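Activating signal cointegrator 1 complex subunit 3 (Homo sapiens, PDB 6YXQ) unwinds alkylation-damaged DNA as the 3'-5' helicase subunit of the ASCC complex and helps rescue stalled ribosomes, its N-terminal part in this structure binding ASCC2. Local coordinates at residues 72-84 with 130-142. Numbering follows the deposited sequence.
Sequences EDLKDILHAAKQI and SATAACNATNRII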
loop_
_atom_site.group_PDB
_atom_site.type_symbol
_atom_site.label_atom_id
_atom_site.label_comp_id
_atom_site.label_asym_id
_atom_site.label_seq_id
_atom_site.Cartn_x
_atom_site.Cartn_y
_atom_site.Cartn_z
ATOM N N GLU A 72 43.618 -15.196 -16.551
ATOM C CA GLU A 72 43.698 -14.055 -17.458
ATOM C C GLU A 72 42.310 -13.511 -17.774
ATOM O O GLU A 72 42.118 -12.289 -17.869
ATOM C CB GLU A 72 44.433 -14.450 -18.739
ATOM C CG GLU A 72 45.919 -14.728 -18.544
ATOM C CD GLU A 72 46.579 -13.755 -17.576
ATOM O OE1 GLU A 72 46.896 -14.165 -16.435
ATOM O OE2 GLU A 72 46.780 -12.580 -17.956
ATOM N N ASP A 73 41.326 -14.399 -17.930
ATOM C CA ASP A 73 39.958 -13.917 -18.141
ATOM C C ASP A 73 39.474 -13.084 -16.955
ATOM O O ASP A 73 38.883 -12.008 -17.132
ATOM C CB ASP A 73 39.020 -15.093 -18.394
ATOM C CG ASP A 73 39.295 -15.776 -19.718
ATOM O OD1 ASP A 73 39.612 -15.065 -20.696
ATOM O OD2 ASP A 73 39.204 -17.021 -19.777
ATOM N N LEU A 74 39.728 -13.563 -15.736
ATOM C CA LEU A 74 39.340 -12.823 -14.539
ATOM C C LEU A 74 40.073 -11.497 -14.437
ATOM O O LEU A 74 39.526 -10.529 -13.901
ATOM C CB LEU A 74 39.617 -13.651 -13.289
ATOM C CG LEU A 74 38.853 -14.957 -13.120
ATOM C CD1 LEU A 74 39.628 -15.868 -12.176
ATOM C CD2 LEU A 74 37.434 -14.702 -12.614
ATOM N N LYS A 75 41.316 -11.435 -14.919
ATOM C CA LYS A 75 42.019 -10.155 -14.940
ATOM C C LYS A 75 41.373 -9.195 -15.932
ATOM O O LYS A 75 41.300 -7.987 -15.679
ATOM C CB LYS A 75 43.497 -10.370 -15.268
ATOM C CG LYS A 75 44.293 -10.970 -14.113
ATOM C CD LYS A 75 45.740 -11.264 -14.494
ATOM C CE LYS A 75 46.630 -11.327 -13.257
ATOM N NZ LYS A 75 46.318 -12.501 -12.385
ATOM N N ASP A 76 40.896 -9.719 -17.066
ATOM C CA ASP A 76 40.134 -8.886 -17.995
ATOM C C ASP A 76 38.897 -8.308 -17.317
ATOM O O ASP A 76 38.579 -7.119 -17.477
ATOM C CB ASP A 76 39.737 -9.694 -19.231
ATOM C CG ASP A 76 40.930 -10.083 -20.092
ATOM O OD1 ASP A 76 41.917 -9.316 -20.147
ATOM O OD2 ASP A 76 40.873 -11.162 -20.722
ATOM N N ILE A 77 38.192 -9.140 -16.545
ATOM C CA ILE A 77 37.000 -8.666 -15.837
ATOM C C ILE A 77 37.373 -7.625 -14.782
ATOM O O ILE A 77 36.664 -6.629 -14.590
ATOM C CB ILE A 77 36.231 -9.843 -15.210
ATOM C CG1 ILE A 77 35.828 -10.859 -16.275
ATOM C CG2 ILE A 77 34.999 -9.339 -14.487
ATOM C CD1 ILE A 77 35.158 -12.094 -15.706
ATOM N N LEU A 78 38.480 -7.848 -14.067
ATOM C CA LEU A 78 38.928 -6.879 -13.070
ATOM C C LEU A 78 39.259 -5.542 -13.714
ATOM O O LEU A 78 38.942 -4.481 -13.162
ATOM C CB LEU A 78 40.146 -7.413 -12.324
ATOM C CG LEU A 78 39.877 -8.505 -11.297
ATOM C CD1 LEU A 78 41.165 -9.236 -10.960
ATOM C CD2 LEU A 78 39.234 -7.902 -10.059
ATOM N N HIS A 79 39.907 -5.574 -14.879
ATOM C CA HIS A 79 40.207 -4.339 -15.594
ATOM C C HIS A 79 38.924 -3.622 -16.015
ATOM O O HIS A 79 38.807 -2.394 -15.867
ATOM C CB HIS A 79 41.095 -4.658 -16.800
ATOM C CG HIS A 79 41.499 -3.458 -17.595
ATOM N ND1 HIS A 79 41.917 -2.282 -17.011
ATOM C CD2 HIS A 79 41.556 -3.255 -18.931
ATOM C CE1 HIS A 79 42.206 -1.404 -17.954
ATOM N NE2 HIS A 79 41.994 -1.968 -19.128
ATOM N N ALA A 80 37.945 -4.375 -16.530
ATOM C CA ALA A 80 36.673 -3.765 -16.909
ATOM C C ALA A 80 35.995 -3.117 -15.709
ATOM O O ALA A 80 35.443 -2.013 -15.815
ATOM C CB ALA A 80 35.748 -4.803 -17.544
ATOM N N ALA A 81 36.021 -3.790 -14.559
ATOM C CA ALA A 81 35.420 -3.200 -13.368
ATOM C C ALA A 81 36.183 -1.955 -12.938
ATOM O O ALA A 81 35.575 -0.952 -12.555
ATOM C CB ALA A 81 35.355 -4.220 -12.235
ATOM N N LYS A 82 37.515 -1.987 -13.022
ATOM C CA LYS A 82 38.298 -0.796 -12.708
ATOM C C LYS A 82 37.832 0.390 -13.543
ATOM O O LYS A 82 37.608 1.486 -13.020
ATOM C CB LYS A 82 39.789 -1.060 -12.934
ATOM C CG LYS A 82 40.691 0.080 -12.461
ATOM C CD LYS A 82 41.917 0.249 -13.354
ATOM C CE LYS A 82 42.814 -0.986 -13.324
ATOM N NZ LYS A 82 43.989 -0.866 -14.240
ATOM N N GLN A 83 37.655 0.176 -14.846
ATOM C CA GLN A 83 37.155 1.251 -15.700
ATOM C C GLN A 83 35.758 1.699 -15.273
ATOM O O GLN A 83 35.486 2.901 -15.176
ATOM C CB GLN A 83 37.159 0.810 -17.163
ATOM C CG GLN A 83 38.536 0.447 -17.681
ATOM C CD GLN A 83 38.512 -0.230 -19.044
ATOM O OE1 GLN A 83 37.606 -1.000 -19.362
ATOM N NE2 GLN A 83 39.523 0.050 -19.852
ATOM N N ILE A 84 34.859 0.747 -14.996
ATOM C CA ILE A 84 33.478 1.111 -14.666
ATOM C C ILE A 84 33.395 1.741 -13.282
ATOM O O ILE A 84 32.792 2.807 -13.104
ATOM C CB ILE A 84 32.548 -0.108 -14.759
ATOM C CG1 ILE A 84 32.402 -0.568 -16.207
ATOM C CG2 ILE A 84 31.190 0.232 -14.147
ATOM C CD1 ILE A 84 31.485 -1.756 -16.372
ATOM N N SER A 130 33.671 -1.558 -22.018
ATOM C CA SER A 130 34.081 -2.377 -20.879
ATOM C C SER A 130 33.048 -3.438 -20.555
ATOM O O SER A 130 33.396 -4.542 -20.117
ATOM C CB SER A 130 34.333 -1.490 -19.658
ATOM O OG SER A 130 35.409 -0.602 -19.903
ATOM N N ALA A 131 31.770 -3.110 -20.734
ATOM C CA ALA A 131 30.734 -4.129 -20.647
ATOM C C ALA A 131 30.986 -5.242 -21.657
ATOM O O ALA A 131 30.862 -6.429 -21.329
ATOM C CB ALA A 131 29.362 -3.495 -20.861
ATOM N N THR A 132 31.354 -4.875 -22.890
ATOM C CA THR A 132 31.684 -5.892 -23.890
ATOM C C THR A 132 32.868 -6.738 -23.437
ATOM O O THR A 132 32.846 -7.970 -23.545
ATOM C CB THR A 132 31.990 -5.255 -25.248
ATOM O OG1 THR A 132 30.770 -4.909 -25.913
ATOM C CG2 THR A 132 32.754 -6.238 -26.120
ATOM N N ALA A 133 33.920 -6.088 -22.936
ATOM C CA ALA A 133 35.111 -6.817 -22.509
ATOM C C ALA A 133 34.782 -7.808 -21.399
ATOM O O ALA A 133 35.201 -8.975 -21.439
ATOM C CB ALA A 133 36.183 -5.835 -22.050
ATOM N N ALA A 134 34.029 -7.348 -20.393
ATOM C CA ALA A 134 33.657 -8.199 -19.268
ATOM C C ALA A 134 32.760 -9.349 -19.706
ATOM O O ALA A 134 32.911 -10.476 -19.223
ATOM C CB ALA A 134 32.966 -7.365 -18.192
ATOM N N CYS A 135 31.823 -9.089 -20.622
ATOM C CA CYS A 135 30.975 -10.166 -21.121
ATOM C C CYS A 135 31.786 -11.201 -21.898
ATOM O O CYS A 135 31.565 -12.410 -21.751
ATOM C CB CYS A 135 29.861 -9.594 -21.990
ATOM S SG CYS A 135 28.860 -10.857 -22.763
ATOM N N ASN A 136 32.735 -10.749 -22.724
ATOM C CA ASN A 136 33.574 -11.690 -23.460
ATOM C C ASN A 136 34.394 -12.554 -22.510
ATOM O O ASN A 136 34.473 -13.777 -22.686
ATOM C CB ASN A 136 34.489 -10.943 -24.432
ATOM C CG ASN A 136 33.737 -10.366 -25.618
ATOM O OD1 ASN A 136 32.536 -10.583 -25.766
ATOM N ND2 ASN A 136 34.439 -9.614 -26.461
ATOM N N ALA A 137 35.003 -11.941 -21.493
ATOM C CA ALA A 137 35.791 -12.716 -20.539
ATOM C C ALA A 137 34.922 -13.712 -19.777
ATOM O O ALA A 137 35.315 -14.869 -19.571
ATOM C CB ALA A 137 36.509 -11.776 -19.576
ATOM N N THR A 138 33.730 -13.284 -19.362
ATOM C CA THR A 138 32.840 -14.176 -18.630
ATOM C C THR A 138 32.426 -15.368 -19.478
ATOM O O THR A 138 32.370 -16.501 -18.983
ATOM C CB THR A 138 31.608 -13.413 -18.165
ATOM O OG1 THR A 138 32.023 -12.258 -17.430
ATOM C CG2 THR A 138 30.767 -14.296 -17.286
ATOM N N ASN A 139 32.118 -15.135 -20.755
ATOM C CA ASN A 139 31.704 -16.245 -21.602
ATOM C C ASN A 139 32.874 -17.161 -21.925
ATOM O O ASN A 139 32.692 -18.377 -22.058
ATOM C CB ASN A 139 31.047 -15.721 -22.874
ATOM C CG ASN A 139 29.582 -15.427 -22.674
ATOM O OD1 ASN A 139 28.733 -16.310 -22.798
ATOM N ND2 ASN A 139 29.275 -14.187 -22.332
ATOM N N ARG A 140 34.079 -16.598 -22.043
ATOM C CA ARG A 140 35.266 -17.432 -22.145
ATOM C C ARG A 140 35.371 -18.360 -20.948
ATOM O O ARG A 140 35.620 -19.560 -21.106
ATOM C CB ARG A 140 36.519 -16.561 -22.265
ATOM C CG ARG A 140 36.914 -16.208 -23.694
ATOM C CD ARG A 140 38.347 -15.700 -23.773
ATOM N NE ARG A 140 38.536 -14.476 -22.998
ATOM C CZ ARG A 140 38.270 -13.249 -23.443
ATOM N NH1 ARG A 140 37.799 -13.068 -24.671
ATOM N NH2 ARG A 140 38.472 -12.202 -22.655
ATOM N N ILE A 141 35.156 -17.826 -19.741
ATOM C CA ILE A 141 35.246 -18.655 -18.538
ATOM C C ILE A 141 34.174 -19.743 -18.549
ATOM O O ILE A 141 34.461 -20.925 -18.322
ATOM C CB ILE A 141 35.144 -17.786 -17.274
ATOM C CG1 ILE A 141 36.453 -17.048 -17.030
ATOM C CG2 ILE A 141 34.802 -18.642 -16.063
ATOM C CD1 ILE A 141 36.440 -16.220 -15.759
ATOM N N ILE A 142 32.922 -19.359 -18.811
ATOM C CA ILE A 142 31.820 -20.319 -18.739
ATOM C C ILE A 142 31.962 -21.394 -19.811
ATOM O O ILE A 142 31.470 -22.519 -19.645
ATOM C CB ILE A 142 30.464 -19.594 -18.843
ATOM C CG1 ILE A 142 30.300 -18.591 -17.699
ATOM C CG2 ILE A 142 29.321 -20.583 -18.789
ATOM C CD1 ILE A 142 30.211 -19.234 -16.341
#
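Ile77 drops as a knob into a hole lined by Ala134, Ala137, Thr138 and Ile141, joining helix 64-85 to helix 128-142; the axes of 72-84 and 130-142 run nearly antiparallel (158°) and approach to 8.4 Å. Ile77 CG1, anti to the carbonyl carbon (chi1 -58°), lies 3.5 Å from Ala137 CB, and CD1 carries on to the hydroxyl of Thr138. That OG1 is spent on its own helix, donating to Ala134 O, which Thr138 N approaches from the other face of the carbonyl. Alanines let the backbones come close: Ala80 CB meets Ala134 CB at 3.8 Å, and Ala137 CB rests 3.4 Å from Asp73 O. Toward the amino end of 72-84, Ile141 slides its CG1 past Asp73 CB, while its CD1 reaches Leu74 CD2 (3.6 Å), the two side chains crossing at about a right angle. Leu58 of helix 51-61 touches both Leu74 and Ile141, and helix 91-105 packs against Ala134 and Thr138, extending the apolar layer into a helical bundle. The contact lies within the region required for ASCC2 binding, although ASCC2 does not touch these two segments. At the polar edge Arg140 bends at chi3 and gives NE to Asp73 OD1 in a 2.6 Å salt bridge, the acceptor near the guanidinium plane but the donor above the carboxylate plane. The carboxylate of Asp76 is turned nearly perpendicular to the guanidinium, and Asp76 OD2 takes a weak bond from Arg140 NH2 (3.3 Å), the second and longer salt bridge. An alanine in place of Asp73 would probably leave Arg140 with just this weak tie to 72-84 and its guanidinium freer to swing. Bordering the alanine-rich seam, this salt-bridge network holds one guanidinium between two carboxylates a helical turn apart, probably offsetting their mutual repulsion and helping keep both ionised.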